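Local coordinates for protein diacylglycerol O-acyltransferase (Marinobacter hydrocarbonoclasticus, PDB 6CHJ) that is a wax ester synthase that probably also transfers acyl groups from acyl-CoA to 1,2-diacylglycerol, making triacylglycerol, at residues B[147-151]-B[163-168]; B[114-118]-B[130-135]; B[57-61]-B[70-74]. One frame throughout, in Å; residues are numbered along the deposited sequence.

How the contacts relate
All three contacts lie in the catalytic domain, on one side of the chain's centre. Along the chain they run in series: contact 3, then contact 2, then contact 1. Contact 3 is a separate two-stranded hairpin. Contact 2 is a hairpin inside a mixed six-stranded sheet. Contact 1 joins helix 141-150, which follows strand 127-135, to the loop after it. The centres of contacts 1 and 2 are about 12 Å apart, those of 2 and 3 about 16 Å, and those of 1 and 3 about 17 Å. F57, W115 and W165 connect them. W115 NE1 probably hydrogen-bonds F57 O at 2.7 Å, and W165 packs on both F57 and W115. Loop, sheet and small hairpin thus pack as one unit.

Contact 1: residues B[147-151]-B[163-168]; sequences MATRM and PIWDLP
I164 packs its CD1 methyl onto the C-terminal part of helix 141-150. This methyl lies 3.7 Å from A148 N and 3.9 Å from M147 CB. CG1 of I164 stands anti to the backbone N (chi1 -158°), and this branch carries CD1 to the helix. M151 closes in from one turn further on. Its SD is 3.4 Å from I164 N, and its CG is 4.0 Å from L167 CD2. An alanine in place of M151 would probably leave I164 N and L167 CD2 without this cover and open a gap between the backbone here and the loop. I164 sits in a type I beta turn from P163 to D166, closed by a hydrogen bond from D166 N to P163 O at 3.0 Å, and L167 follows directly after it. I164 also reaches V117 of the sheet, and W390 of strand 389-390 packs on M151 and P163. Across the contact itself, only van der Waals packing holds the two segments. The side of R150 and P168, both exposed, is looser. There R150 lays one face of its guanidinium over L167 CD1, with NH2 3.8 Å away and the methyl displaced toward the rim. P168 lies at the guanidinium edge, its C 4.1 Å from R150 NH1.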
ATOM      1  N   MET B 147     -19.528   9.306 -10.158  1.00 76.20           N
ATOM      2  CA  MET B 147     -18.475  10.124 -10.755  1.00 70.22           C
ATOM      3  C   MET B 147     -17.709   9.364 -11.824  1.00 76.08           C
ATOM      4  O   MET B 147     -17.346   9.935 -12.861  1.00 83.16           O
ATOM      5  CB  MET B 147     -17.509  10.592  -9.677  1.00 69.76           C
ATOM      6  CG  MET B 147     -18.100  11.551  -8.691  1.00 69.03           C
ATOM      7  SD  MET B 147     -16.758  12.320  -7.815  1.00 81.00           S
ATOM      8  CE  MET B 147     -17.316  12.262  -6.131  1.00 66.90           C
ATOM      9  N   ALA B 148     -17.415   8.086 -11.580  1.00 75.18           N
ATOM     10  CA  ALA B 148     -16.692   7.306 -12.579  1.00 71.29           C
ATOM     11  C   ALA B 148     -17.527   7.084 -13.836  1.00 76.65           C
ATOM     12  O   ALA B 148     -16.967   6.881 -14.923  1.00 78.35           O
ATOM     13  CB  ALA B 148     -16.243   5.974 -11.988  1.00 64.19           C
ATOM     14  N   THR B 149     -18.855   7.117 -13.715  1.00 76.87           N
ATOM     15  CA  THR B 149     -19.717   7.033 -14.888  1.00 78.35           C
ATOM     16  C   THR B 149     -19.927   8.413 -15.511  1.00 80.66           C
ATOM     17  O   THR B 149     -19.760   8.581 -16.725  1.00 80.56           O
ATOM     18  CB  THR B 149     -21.065   6.385 -14.528  1.00 77.53           C
ATOM     19  OG1 THR B 149     -21.740   7.178 -13.544  1.00 83.75           O
ATOM     20  CG2 THR B 149     -20.860   4.972 -13.976  1.00 71.45           C
ATOM     21  N   ARG B 150     -20.270   9.408 -14.681  1.00 78.13           N
ATOM     22  CA  ARG B 150     -20.383  10.789 -15.145  1.00 79.74           C
ATOM     23  C   ARG B 150     -19.134  11.247 -15.896  1.00 83.01           C
ATOM     24  O   ARG B 150     -19.224  12.071 -16.815  1.00 86.63           O
ATOM     25  CB  ARG B 150     -20.658  11.708 -13.949  1.00 80.94           C
ATOM     26  CG  ARG B 150     -21.019  13.138 -14.319  1.00 83.98           C
ATOM     27  CD  ARG B 150     -21.735  13.859 -13.176  1.00 82.95           C
ATOM     28  NE  ARG B 150     -20.863  14.069 -12.021  1.00 83.46           N
ATOM     29  CZ  ARG B 150     -20.083  15.134 -11.857  1.00 87.29           C
ATOM     30  NH1 ARG B 150     -20.065  16.093 -12.779  1.00 86.22           N
ATOM     31  NH2 ARG B 150     -19.318  15.241 -10.774  1.00 80.51           N
ATOM     32  N   MET B 151     -17.964  10.713 -15.527  1.00 80.19           N
ATOM     33  CA  MET B 151     -16.716  10.978 -16.234  1.00 78.71           C
ATOM     34  C   MET B 151     -16.751  10.533 -17.692  1.00 77.63           C
ATOM     35  O   MET B 151     -15.865  10.924 -18.462  1.00 76.53           O
ATOM     36  CB  MET B 151     -15.556  10.274 -15.513  1.00 77.79           C
ATOM     37  CG  MET B 151     -14.183  10.859 -15.815  1.00 76.61           C
ATOM     38  SD  MET B 151     -12.825   9.661 -15.858  1.00 81.28           S
ATOM     39  CE  MET B 151     -13.483   8.353 -16.894  1.00 79.30           C
ATOM     40  N   PRO B 163     -10.255  13.779 -16.922  1.00 79.82           N
ATOM     41  CA  PRO B 163     -10.206  12.682 -15.953  1.00 73.18           C
ATOM     42  C   PRO B 163     -11.033  12.987 -14.702  1.00 72.35           C
ATOM     43  O   PRO B 163     -11.456  14.121 -14.460  1.00 70.07           O
ATOM     44  CB  PRO B 163      -8.709  12.600 -15.620  1.00 72.15           C
ATOM     45  CG  PRO B 163      -8.226  14.025 -15.779  1.00 69.73           C
ATOM     46  CD  PRO B 163      -9.018  14.587 -16.925  1.00 75.23           C
ATOM     47  N   ILE B 164     -11.250  11.939 -13.897  1.00 71.65           N
ATOM     48  CA  ILE B 164     -12.188  12.039 -12.775  1.00 73.81           C
ATOM     49  C   ILE B 164     -11.797  13.131 -11.789  1.00 69.59           C
ATOM     50  O   ILE B 164     -12.655  13.668 -11.077  1.00 69.83           O
ATOM     51  CB  ILE B 164     -12.312  10.692 -12.038  1.00 74.32           C
ATOM     52  CG1 ILE B 164     -13.631  10.649 -11.262  1.00 70.25           C
ATOM     53  CG2 ILE B 164     -11.135  10.504 -11.060  1.00 64.67           C
ATOM     54  CD1 ILE B 164     -14.039   9.274 -10.851  1.00 69.54           C
ATOM     55  N   TRP B 165     -10.517  13.464 -11.695  1.00 69.28           N
ATOM     56  CA  TRP B 165     -10.178  14.421 -10.655  1.00 67.11           C
ATOM     57  C   TRP B 165     -10.528  15.848 -11.045  1.00 73.37           C
ATOM     58  O   TRP B 165     -10.482  16.736 -10.184  1.00 74.88           O
ATOM     59  CB  TRP B 165      -8.701  14.306 -10.283  1.00 65.58           C
ATOM     60  CG  TRP B 165      -7.729  14.408 -11.412  1.00 63.35           C
ATOM     61  CD1 TRP B 165      -7.252  15.549 -11.972  1.00 57.75           C
ATOM     62  CD2 TRP B 165      -7.087  13.320 -12.099  1.00 59.64           C
ATOM     63  NE1 TRP B 165      -6.359  15.242 -12.973  1.00 64.18           N
ATOM     64  CE2 TRP B 165      -6.236  13.881 -13.064  1.00 54.90           C
ATOM     65  CE3 TRP B 165      -7.153  11.931 -11.987  1.00 58.36           C
ATOM     66  CZ2 TRP B 165      -5.454  13.104 -13.914  1.00 60.82           C
ATOM     67  CZ3 TRP B 165      -6.374  11.158 -12.827  1.00 60.23           C
ATOM     68  CH2 TRP B 165      -5.534  11.744 -13.778  1.00 59.13           C
ATOM     69  N   ASP B 166     -10.914  16.075 -12.304  1.00 72.75           N
ATOM     70  CA  ASP B 166     -11.277  17.396 -12.826  1.00 78.27           C
ATOM     71  C   ASP B 166     -12.627  17.269 -13.524  1.00 80.00           C
ATOM     72  O   ASP B 166     -12.687  16.921 -14.706  1.00 79.53           O
ATOM     73  CB  ASP B 166     -10.204  17.923 -13.778  1.00 76.10           C
ATOM     74  CG  ASP B 166     -10.170  19.448 -13.842  1.00 86.51           C
ATOM     75  OD1 ASP B 166     -10.495  20.126 -12.830  1.00 86.49           O
ATOM     76  OD2 ASP B 166      -9.815  19.971 -14.920  1.00 87.55           O
ATOM     77  N   LEU B 167     -13.705  17.559 -12.799  1.00 79.19           N
ATOM     78  CA  LEU B 167     -15.034  17.366 -13.352  1.00 79.80           C
ATOM     79  C   LEU B 167     -15.886  18.612 -13.146  1.00 85.13           C
ATOM     80  O   LEU B 167     -15.787  19.281 -12.105  1.00 77.07           O
ATOM     81  CB  LEU B 167     -15.745  16.148 -12.720  1.00 78.24           C
ATOM     82  CG  LEU B 167     -15.401  14.712 -13.165  1.00 76.44           C
ATOM     83  CD1 LEU B 167     -16.331  13.722 -12.500  1.00 79.77           C
ATOM     84  CD2 LEU B 167     -15.420  14.511 -14.678  1.00 74.96           C
ATOM     85  N   PRO B 168     -16.738  18.947 -14.127  1.00 89.64           N
ATOM     86  CA  PRO B 168     -17.738  20.015 -14.020  1.00 88.39           C
ATOM     87  C   PRO B 168     -18.592  19.906 -12.759  1.00 89.78           C
ATOM     88  O   PRO B 168     -18.692  20.890 -12.024  1.00 94.75           O
ATOM     89  CB  PRO B 168     -18.590  19.808 -15.272  1.00 91.38           C
ATOM     90  CG  PRO B 168     -17.643  19.212 -16.270  1.00 86.30           C
ATOM     91  CD  PRO B 168     -16.703  18.350 -15.479  1.00 85.39           C
TER

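Contact 2: residues B[114-118]-B[130-135]; sequences MWEVH and LYTKVH
This contact is the antiparallel beta hairpin of strands 115-121 and 127-135, within the mixed six-stranded sheet, between strands 82-86 and 22-30. H135 is the first histidine of the HHxxxDG motif that marks this acyltransferase family. E116 with K133 and H118 with Y131 are hydrogen-bonded pairs; W115 with V134 and V117 with T132 are the non-hydrogen-bonded ones. H135 N reaches M114 O at 3.0 Å. M114 runs alongside H135 and sets SD over the imidazole face, 4.3 Å from the ring centroid. H135 also binds E15 through NE2 and S137 N through ND1. E116 and H118 point to the same face of the sheet. There H118 NE2 donates to E116 OE1 at 2.8 Å. OE1 is met on its anti side and lies near the imidazole plane. Y131 turns a ring edge toward the H118 face, with planes at 65°, while its OH bonds H104. The K133 chain bends at chi3 (-52°) and chi4, which brings CE to 3.3 Å from E116 OE1. The salt bridge from K133 NZ to E116 OE1 is long, at 3.9 Å; NZ also bonds the backbone oxygens of E103 and H106. H118 ND1 pairs with E85 OE1. With a carboxylate at each ring nitrogen, H118 may be protonated. Its charge would then add to that of K133 near buried E116, which also has a long, weak ion pair with R83.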
ATOM      1  N   MET B 114      -7.415  12.075  -0.452  1.00 54.93           N
ATOM      2  CA  MET B 114      -7.342  10.625  -0.356  1.00 51.27           C
ATOM      3  C   MET B 114      -7.978   9.969  -1.581  1.00 56.17           C
ATOM      4  O   MET B 114      -9.008   9.293  -1.517  1.00 56.16           O
ATOM      5  CB  MET B 114      -7.969  10.168   0.950  1.00 59.19           C
ATOM      6  CG  MET B 114      -7.325  10.847   2.156  1.00 55.85           C
ATOM      7  SD  MET B 114      -7.804  10.138   3.738  1.00 55.30           S
ATOM      8  CE  MET B 114      -8.880  11.428   4.399  1.00 57.19           C
ATOM      9  N   TRP B 115      -7.308  10.148  -2.720  1.00 51.94           N
ATOM     10  CA  TRP B 115      -7.730   9.463  -3.927  1.00 49.92           C
ATOM     11  C   TRP B 115      -6.504   9.039  -4.718  1.00 52.89           C
ATOM     12  O   TRP B 115      -5.454   9.673  -4.642  1.00 54.64           O
ATOM     13  CB  TRP B 115      -8.644  10.336  -4.780  1.00 50.25           C
ATOM     14  CG  TRP B 115      -8.009  11.596  -5.269  1.00 56.20           C
ATOM     15  CD1 TRP B 115      -7.998  12.808  -4.637  1.00 57.27           C
ATOM     16  CD2 TRP B 115      -7.309  11.783  -6.505  1.00 50.67           C
ATOM     17  NE1 TRP B 115      -7.327  13.732  -5.397  1.00 54.37           N
ATOM     18  CE2 TRP B 115      -6.894  13.129  -6.551  1.00 57.60           C
ATOM     19  CE3 TRP B 115      -6.984  10.942  -7.574  1.00 53.74           C
ATOM     20  CZ2 TRP B 115      -6.177  13.654  -7.629  1.00 56.85           C
ATOM     21  CZ3 TRP B 115      -6.277  11.465  -8.645  1.00 57.16           C
ATOM     22  CH2 TRP B 115      -5.887  12.807  -8.665  1.00 56.55           C
ATOM     23  N   GLU B 116      -6.636   7.936  -5.447  1.00 50.15           N
ATOM     24  CA  GLU B 116      -5.632   7.516  -6.411  1.00 50.33           C
ATOM     25  C   GLU B 116      -6.343   7.043  -7.667  1.00 52.84           C
ATOM     26  O   GLU B 116      -7.416   6.432  -7.583  1.00 55.41           O
ATOM     27  CB  GLU B 116      -4.759   6.384  -5.880  1.00 50.37           C
ATOM     28  CG  GLU B 116      -3.894   6.750  -4.695  1.00 54.15           C
ATOM     29  CD  GLU B 116      -3.425   5.534  -3.910  1.00 58.94           C
ATOM     30  OE1 GLU B 116      -3.371   4.413  -4.470  1.00 57.31           O
ATOM     31  OE2 GLU B 116      -3.122   5.703  -2.711  1.00 67.91           O
ATOM     32  N   VAL B 117      -5.747   7.320  -8.822  1.00 49.28           N
ATOM     33  CA  VAL B 117      -6.142   6.700 -10.083  1.00 48.02           C
ATOM     34  C   VAL B 117      -4.946   5.924 -10.623  1.00 51.41           C
ATOM     35  O   VAL B 117      -3.842   6.471 -10.741  1.00 49.49           O
ATOM     36  CB  VAL B 117      -6.622   7.735 -11.117  1.00 48.21           C
ATOM     37  CG1 VAL B 117      -7.087   7.032 -12.372  1.00 46.09           C
ATOM     38  CG2 VAL B 117      -7.706   8.625 -10.538  1.00 48.25           C
ATOM     39  N   HIS B 118      -5.171   4.661 -10.962  1.00 50.13           N
ATOM     40  CA  HIS B 118      -4.135   3.768 -11.460  1.00 46.20           C
ATOM     41  C   HIS B 118      -4.488   3.380 -12.893  1.00 54.93           C
ATOM     42  O   HIS B 118      -5.436   2.617 -13.126  1.00 53.42           O
ATOM     43  CB  HIS B 118      -4.014   2.537 -10.559  1.00 51.99           C
ATOM     44  CG  HIS B 118      -3.478   2.827  -9.188  1.00 55.37           C
ATOM     45  ND1 HIS B 118      -2.314   2.261  -8.709  1.00 53.02           N
ATOM     46  CD2 HIS B 118      -3.950   3.619  -8.190  1.00 52.75           C
ATOM     47  CE1 HIS B 118      -2.087   2.695  -7.481  1.00 54.53           C
ATOM     48  NE2 HIS B 118      -3.065   3.520  -7.143  1.00 57.78           N
ATOM     49  N   LEU B 130      -8.574   1.210 -15.623  1.00 48.51           N
ATOM     50  CA  LEU B 130      -8.457   2.240 -14.601  1.00 54.13           C
ATOM     51  C   LEU B 130      -8.852   1.614 -13.275  1.00 50.34           C
ATOM     52  O   LEU B 130      -9.972   1.104 -13.141  1.00 42.07           O
ATOM     53  CB  LEU B 130      -9.341   3.455 -14.887  1.00 47.14           C
ATOM     54  CG  LEU B 130      -8.874   4.580 -15.798  1.00 60.48           C
ATOM     55  CD1 LEU B 130      -9.713   5.808 -15.493  1.00 58.96           C
ATOM     56  CD2 LEU B 130      -7.356   4.874 -15.687  1.00 55.35           C
ATOM     57  N   TYR B 131      -7.943   1.658 -12.302  1.00 49.36           N
ATOM     58  CA  TYR B 131      -8.277   1.339 -10.922  1.00 44.62           C
ATOM     59  C   TYR B 131      -8.239   2.620 -10.112  1.00 46.12           C
ATOM     60  O   TYR B 131      -7.166   3.208  -9.933  1.00 53.49           O
ATOM     61  CB  TYR B 131      -7.348   0.296 -10.309  1.00 41.40           C
ATOM     62  CG  TYR B 131      -7.562   0.212  -8.802  1.00 44.24           C
ATOM     63  CD1 TYR B 131      -8.710  -0.398  -8.263  1.00 46.60           C
ATOM     64  CD2 TYR B 131      -6.653   0.799  -7.931  1.00 49.51           C
ATOM     65  CE1 TYR B 131      -8.921  -0.445  -6.896  1.00 50.09           C
ATOM     66  CE2 TYR B 131      -6.853   0.774  -6.562  1.00 57.95           C
ATOM     67  CZ  TYR B 131      -7.980   0.150  -6.044  1.00 49.10           C
ATOM     68  OH  TYR B 131      -8.113   0.138  -4.688  1.00 45.24           O
ATOM     69  N   THR B 132      -9.396   3.014  -9.583  1.00 44.70           N
ATOM     70  CA  THR B 132      -9.566   4.239  -8.816  1.00 48.86           C
ATOM     71  C   THR B 132      -9.850   3.903  -7.360  1.00 49.43           C
ATOM     72  O   THR B 132     -10.646   3.013  -7.072  1.00 50.63           O
ATOM     73  CB  THR B 132     -10.711   5.076  -9.391  1.00 47.22           C
ATOM     74  OG1 THR B 132     -10.464   5.302 -10.781  1.00 54.42           O
ATOM     75  CG2 THR B 132     -10.834   6.412  -8.685  1.00 50.23           C
ATOM     76  N   LYS B 133      -9.209   4.627  -6.445  1.00 53.73           N
ATOM     77  CA  LYS B 133      -9.308   4.372  -5.009  1.00 48.13           C
ATOM     78  C   LYS B 133      -9.638   5.693  -4.338  1.00 50.00           C
ATOM     79  O   LYS B 133      -8.873   6.655  -4.472  1.00 56.15           O
ATOM     80  CB  LYS B 133      -7.979   3.806  -4.469  1.00 50.47           C
ATOM     81  CG  LYS B 133      -7.935   3.513  -2.978  1.00 51.77           C
ATOM     82  CD  LYS B 133      -6.517   3.398  -2.416  1.00 48.23           C
ATOM     83  CE  LYS B 133      -5.631   2.425  -3.191  1.00 50.16           C
ATOM     84  NZ  LYS B 133      -4.838   1.591  -2.225  1.00 43.64           N
ATOM     85  N   VAL B 134     -10.766   5.762  -3.628  1.00 47.04           N
ATOM     86  CA  VAL B 134     -11.118   6.974  -2.886  1.00 54.35           C
ATOM     87  C   VAL B 134     -11.544   6.600  -1.476  1.00 52.26           C
ATOM     88  O   VAL B 134     -12.262   5.615  -1.277  1.00 51.31           O
ATOM     89  CB  VAL B 134     -12.231   7.795  -3.573  1.00 55.69           C
ATOM     90  CG1 VAL B 134     -12.460   9.114  -2.819  1.00 54.59           C
ATOM     91  CG2 VAL B 134     -11.856   8.090  -5.013  1.00 57.49           C
ATOM     92  N   HIS B 135     -11.124   7.403  -0.502  1.00 50.37           N
ATOM     93  CA  HIS B 135     -11.506   7.144   0.877  1.00 53.55           C
ATOM     94  C   HIS B 135     -12.977   7.481   1.118  1.00 57.77           C
ATOM     95  O   HIS B 135     -13.477   8.515   0.669  1.00 58.72           O
ATOM     96  CB  HIS B 135     -10.623   7.939   1.835  1.00 53.36           C
ATOM     97  CG  HIS B 135     -10.611   7.377   3.224  1.00 55.96           C
ATOM     98  ND1 HIS B 135     -11.552   7.720   4.171  1.00 52.12           N
ATOM     99  CD2 HIS B 135      -9.806   6.457   3.807  1.00 52.55           C
ATOM    100  CE1 HIS B 135     -11.305   7.061   5.289  1.00 54.43           C
ATOM    101  NE2 HIS B 135     -10.257   6.281   5.092  1.00 53.72           N
TER

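Contact 3: residues B[57-61]-B[70-74]; sequences FNQRL and WVEDE
R60 and V71 form a hydrogen-bonded pair of this antiparallel hairpin. R60 N meets V71 O, and V71 N meets R60 O. Their side chains run side by side, with R60 CG 3.6 Å from V71 CG2. R60 CG sits between the backbone N and the carbonyl carbon (chi1 89°), and the extended chain beyond passes D73. R60 CD lies 3.1 Å from D73 OD1; R60 NE is 3.8 Å from the same oxygen, a long salt bridge, with guanidinium and carboxylate planes 74° apart. D73 N bonds N58 O at 2.8 Å, N58 just before the first strand and D73 just after the second. W70 turns the edge of its six-membered ring to the first strand: CE3 lies 3.5 Å from R60 O, and CZ3 lies 3.8 Å from L61 CB. Q59 crosses it at about a right angle and brings OE1 to 3.4 Å from W70 CB. The Q59 amide is steadied by N58, whose OD1 takes a bond from Q59 NE2 at 3.2 Å, arriving from above the carbonyl plane. Further out, L4 packs on both W70 and L61, and L138 also touches W70. P113 lies against D73. R60 NH1 has a further weak, long ion pair with E111. The acids probably balance the arginine loosely, while the backbone bonds carry the pairing of the strands.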
ATOM      1  N   PHE B  57     -11.628  16.360  -4.932  1.00 64.29           N
ATOM      2  CA  PHE B  57     -10.307  15.758  -5.048  1.00 63.22           C
ATOM      3  C   PHE B  57      -9.172  16.686  -4.615  1.00 72.06           C
ATOM      4  O   PHE B  57      -8.010  16.256  -4.620  1.00 67.41           O
ATOM      5  CB  PHE B  57     -10.076  15.309  -6.480  1.00 64.94           C
ATOM      6  CG  PHE B  57     -11.074  14.319  -6.963  1.00 71.24           C
ATOM      7  CD1 PHE B  57     -10.808  12.960  -6.896  1.00 68.38           C
ATOM      8  CD2 PHE B  57     -12.286  14.741  -7.492  1.00 72.29           C
ATOM      9  CE1 PHE B  57     -11.736  12.040  -7.341  1.00 67.47           C
ATOM     10  CE2 PHE B  57     -13.213  13.827  -7.938  1.00 72.46           C
ATOM     11  CZ  PHE B  57     -12.935  12.476  -7.869  1.00 72.01           C
ATOM     12  N   ASN B  58      -9.458  17.937  -4.259  1.00 70.64           N
ATOM     13  CA  ASN B  58      -8.430  18.846  -3.774  1.00 70.85           C
ATOM     14  C   ASN B  58      -8.599  19.128  -2.297  1.00 74.42           C
ATOM     15  O   ASN B  58      -7.943  20.026  -1.761  1.00 75.34           O
ATOM     16  CB  ASN B  58      -8.424  20.154  -4.574  1.00 70.68           C
ATOM     17  CG  ASN B  58      -9.663  21.007  -4.339  1.00 73.24           C
ATOM     18  OD1 ASN B  58     -10.725  20.517  -3.949  1.00 72.81           O
ATOM     19  ND2 ASN B  58      -9.521  22.301  -4.569  1.00 74.39           N
ATOM     20  N   GLN B  59      -9.483  18.388  -1.638  1.00 73.78           N
ATOM     21  CA  GLN B  59      -9.709  18.506  -0.209  1.00 72.25           C
ATOM     22  C   GLN B  59      -8.721  17.619   0.534  1.00 67.11           C
ATOM     23  O   GLN B  59      -8.389  16.527   0.078  1.00 63.27           O
ATOM     24  CB  GLN B  59     -11.147  18.094   0.119  1.00 74.91           C
ATOM     25  CG  GLN B  59     -12.198  18.922  -0.604  1.00 72.91           C
ATOM     26  CD  GLN B  59     -12.148  20.385  -0.181  1.00 81.34           C
ATOM     27  OE1 GLN B  59     -12.140  20.696   1.016  1.00 82.37           O
ATOM     28  NE2 GLN B  59     -12.094  21.288  -1.159  1.00 77.12           N
ATOM     29  N   ARG B  60      -8.259  18.076   1.685  1.00 70.41           N
ATOM     30  CA  ARG B  60      -7.381  17.229   2.467  1.00 69.70           C
ATOM     31  C   ARG B  60      -7.736  17.382   3.931  1.00 71.72           C
ATOM     32  O   ARG B  60      -8.301  18.395   4.345  1.00 76.69           O
ATOM     33  CB  ARG B  60      -5.901  17.545   2.203  1.00 68.10           C
ATOM     34  CG  ARG B  60      -5.295  18.600   3.069  1.00 70.75           C
ATOM     35  CD  ARG B  60      -3.794  18.665   2.833  1.00 72.24           C
ATOM     36  NE  ARG B  60      -3.090  19.279   3.957  1.00 83.92           N
ATOM     37  CZ  ARG B  60      -2.872  18.686   5.132  1.00 81.58           C
ATOM     38  NH1 ARG B  60      -3.303  17.442   5.359  1.00 73.63           N
ATOM     39  NH2 ARG B  60      -2.225  19.344   6.088  1.00 83.47           N
ATOM     40  N   LEU B  61      -7.426  16.348   4.704  1.00 68.32           N
ATOM     41  CA  LEU B  61      -7.818  16.316   6.103  1.00 70.42           C
ATOM     42  C   LEU B  61      -6.904  17.202   6.934  1.00 74.67           C
ATOM     43  O   LEU B  61      -5.679  17.188   6.774  1.00 76.93           O
ATOM     44  CB  LEU B  61      -7.804  14.883   6.641  1.00 68.89           C
ATOM     45  CG  LEU B  61      -8.370  14.701   8.059  1.00 72.43           C
ATOM     46  CD1 LEU B  61      -9.822  15.178   8.157  1.00 68.14           C
ATOM     47  CD2 LEU B  61      -8.226  13.260   8.561  1.00 66.48           C
ATOM     48  N   TRP B  70     -11.980  19.486   6.426  1.00 76.78           N
ATOM     49  CA  TRP B  70     -11.353  19.513   5.119  1.00 74.36           C
ATOM     50  C   TRP B  70     -10.727  20.880   4.878  1.00 74.60           C
ATOM     51  O   TRP B  70     -11.167  21.890   5.434  1.00 79.85           O
ATOM     52  CB  TRP B  70     -12.373  19.226   4.019  1.00 75.34           C
ATOM     53  CG  TRP B  70     -13.033  17.883   4.068  1.00 75.17           C
ATOM     54  CD1 TRP B  70     -14.376  17.636   4.035  1.00 80.76           C
ATOM     55  CD2 TRP B  70     -12.392  16.600   4.119  1.00 77.05           C
ATOM     56  NE1 TRP B  70     -14.612  16.284   4.065  1.00 78.06           N
ATOM     57  CE2 TRP B  70     -13.412  15.624   4.117  1.00 77.47           C
ATOM     58  CE3 TRP B  70     -11.060  16.179   4.175  1.00 73.87           C
ATOM     59  CZ2 TRP B  70     -13.140  14.259   4.172  1.00 68.95           C
ATOM     60  CZ3 TRP B  70     -10.793  14.826   4.231  1.00 71.95           C
ATOM     61  CH2 TRP B  70     -11.830  13.879   4.233  1.00 69.68           C
ATOM     62  N   VAL B  71      -9.699  20.909   4.032  1.00 76.38           N
ATOM     63  CA  VAL B  71      -9.026  22.147   3.650  1.00 76.78           C
ATOM     64  C   VAL B  71      -8.562  22.033   2.206  1.00 75.70           C
ATOM     65  O   VAL B  71      -8.227  20.949   1.718  1.00 75.67           O
ATOM     66  CB  VAL B  71      -7.818  22.495   4.559  1.00 74.79           C
ATOM     67  CG1 VAL B  71      -8.283  23.007   5.911  1.00 73.00           C
ATOM     68  CG2 VAL B  71      -6.914  21.301   4.726  1.00 75.47           C
ATOM     69  N   GLU B  72      -8.525  23.174   1.531  1.00 71.15           N
ATOM     70  CA  GLU B  72      -8.127  23.217   0.134  1.00 78.56           C
ATOM     71  C   GLU B  72      -6.625  22.968   0.017  1.00 79.77           C
ATOM     72  O   GLU B  72      -5.817  23.756   0.514  1.00 80.80           O
ATOM     73  CB  GLU B  72      -8.514  24.569  -0.457  1.00 82.52           C
ATOM     74  CG  GLU B  72      -8.626  24.593  -1.969  1.00 83.18           C
ATOM     75  CD  GLU B  72      -7.818  25.712  -2.593  1.00 84.88           C
ATOM     76  OE1 GLU B  72      -7.118  26.426  -1.843  1.00 95.28           O
ATOM     77  OE2 GLU B  72      -7.884  25.886  -3.829  1.00 83.62           O
ATOM     78  N   ASP B  73      -6.244  21.874  -0.634  1.00 77.91           N
ATOM     79  CA  ASP B  73      -4.840  21.490  -0.667  1.00 80.02           C
ATOM     80  C   ASP B  73      -4.077  22.419  -1.601  1.00 86.51           C
ATOM     81  O   ASP B  73      -4.278  22.397  -2.818  1.00 89.69           O
ATOM     82  CB  ASP B  73      -4.684  20.037  -1.096  1.00 78.96           C
ATOM     83  CG  ASP B  73      -3.302  19.492  -0.779  1.00 81.45           C
ATOM     84  OD1 ASP B  73      -2.729  19.915   0.246  1.00 87.84           O
ATOM     85  OD2 ASP B  73      -2.787  18.653  -1.546  1.00 77.72           O
ATOM     86  N   GLU B  74      -3.187  23.230  -1.029  1.00 87.64           N
ATOM     87  CA  GLU B  74      -2.455  24.207  -1.823  1.00 88.40           C
ATOM     88  C   GLU B  74      -1.469  23.526  -2.767  1.00 94.82           C
ATOM     89  O   GLU B  74      -1.369  23.899  -3.945  1.00 97.30           O
ATOM     90  CB  GLU B  74      -1.735  25.186  -0.894  1.00 91.50           C
ATOM     91  CG  GLU B  74      -2.664  25.948   0.057  1.00 92.00           C
ATOM     92  CD  GLU B  74      -2.940  27.374  -0.395  1.00 97.05           C
ATOM     93  OE1 GLU B  74      -2.740  28.307   0.421  1.00 91.54           O
ATOM     94  OE2 GLU B  74      -3.348  27.559  -1.567  1.00 98.80           O
TER